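Local coordinates for protein apoptosis regulator CED-9 (Caenorhabditis elegans, PDB 1OHU) that regulates programmed cell death by sequestering the caspase activator CED-4, which it releases when EGL-1 binds, at residues V133-S136 with L137-T141. The protein carries 3 engineered substitutions. Sequence-based numbering, arbitrary orientation.
Sequences VYTS and LFIKT
The rings of Y134 and F138, one turn apart, do not meet each other: Y134 meets the ring of F79 with the planes at about 45° and bonds through its OH to I77 O, whereas F138, with CG anti to its backbone N (chi1 -170°), carries its ring off the 133-136 turn, against R103 and L107 of helix 101-118 and Q83, while R142 makes a cation-pi contact with it. The two residues join through the backbone: F138 N donates to Y134 O (2.8 Å), and F138 CB lies 3.3 Å from Y134 O. T135 and I139 run side by side, T135 CG2 4.0 Å from I139 CD1, and I139 CG1 sits 3.1 Å from T135 O. That oxygen also takes the I139 amide, 26° out of the carbonyl plane. S136 OG turns back to F132 O, and T135 OG1 to L131 O, so both buried hydroxyls are satisfied within the helix. K140 CG rests 3.1 Å from S136 O before the extended chain reaches E14 in a salt bridge. L137 O accepts both N and OG1 of T141. This is regular i to i+4 alpha-helical bonding in a Bcl-2 fold helix: T135, S136, F138 and I139 face the interior, L137, K140 and T141 are exposed, and helices 13-27 (predicted BH4 motif), 79-86 and 101-118 pack against it.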
# COMPACT_ATOMS: atom_id res chain seq x y z
N VAL A 133 -5.47 8.55 2.62
CA VAL A 133 -5.09 9.17 3.90
C VAL A 133 -5.03 8.16 5.04
O VAL A 133 -4.05 8.11 5.79
CB VAL A 133 -6.08 10.29 4.27
CG1 VAL A 133 -5.64 10.98 5.55
CG2 VAL A 133 -6.17 11.31 3.12
N TYR A 134 -6.08 7.35 5.19
CA TYR A 134 -6.10 6.35 6.25
C TYR A 134 -4.83 5.50 6.16
O TYR A 134 -4.12 5.32 7.14
CB TYR A 134 -7.31 5.42 6.10
CG TYR A 134 -8.66 6.09 6.26
CD1 TYR A 134 -9.82 5.43 5.88
CD2 TYR A 134 -8.77 7.37 6.82
CE1 TYR A 134 -11.07 6.01 6.04
CE2 TYR A 134 -10.02 7.97 6.99
CZ TYR A 134 -11.17 7.29 6.60
OH TYR A 134 -12.42 7.86 6.75
N THR A 135 -4.56 4.99 4.96
CA THR A 135 -3.40 4.14 4.73
C THR A 135 -2.10 4.84 5.13
O THR A 135 -1.28 4.29 5.87
CB THR A 135 -3.33 3.69 3.25
OG1 THR A 135 -4.55 3.02 2.89
CG2 THR A 135 -2.16 2.73 3.03
N SER A 136 -1.92 6.07 4.65
CA SER A 136 -0.73 6.86 4.95
C SER A 136 -0.57 7.14 6.45
O SER A 136 0.51 7.04 7.01
CB SER A 136 -0.78 8.19 4.20
OG SER A 136 -0.92 8.00 2.80
N LEU A 137 -1.68 7.51 7.08
CA LEU A 137 -1.68 7.82 8.50
C LEU A 137 -1.39 6.57 9.35
O LEU A 137 -0.54 6.59 10.23
CB LEU A 137 -3.03 8.43 8.87
CG LEU A 137 -3.26 9.04 10.25
CD1 LEU A 137 -4.60 9.78 10.26
CD2 LEU A 137 -3.25 7.95 11.31
N PHE A 138 -2.11 5.50 9.08
CA PHE A 138 -1.93 4.26 9.82
C PHE A 138 -0.47 3.81 9.81
O PHE A 138 0.08 3.45 10.85
CB PHE A 138 -2.83 3.17 9.23
CG PHE A 138 -2.92 1.92 10.06
CD1 PHE A 138 -1.96 0.92 9.94
CD2 PHE A 138 -3.98 1.74 10.94
CE1 PHE A 138 -2.06 -0.25 10.69
CE2 PHE A 138 -4.09 0.57 11.69
CZ PHE A 138 -3.13 -0.43 11.57
N ILE A 139 0.15 3.87 8.64
CA ILE A 139 1.54 3.47 8.46
C ILE A 139 2.53 4.43 9.09
O ILE A 139 3.56 4.01 9.63
CB ILE A 139 1.88 3.32 6.96
CG1 ILE A 139 0.99 2.25 6.33
CG2 ILE A 139 3.34 2.94 6.80
CD1 ILE A 139 1.32 1.95 4.88
N LYS A 140 2.23 5.73 9.02
CA LYS A 140 3.07 6.77 9.59
C LYS A 140 3.33 6.52 11.08
O LYS A 140 4.48 6.45 11.53
CB LYS A 140 2.39 8.12 9.46
CG LYS A 140 2.67 8.87 8.19
CD LYS A 140 1.99 10.21 8.28
CE LYS A 140 2.57 11.19 7.30
NZ LYS A 140 1.80 12.45 7.31
N THR A 141 2.24 6.43 11.82
CA THR A 141 2.29 6.20 13.26
C THR A 141 3.16 4.98 13.56
O THR A 141 4.25 5.10 14.11
CB THR A 141 0.88 5.94 13.80
OG1 THR A 141 -0.02 6.94 13.31
CG2 THR A 141 0.88 5.96 15.32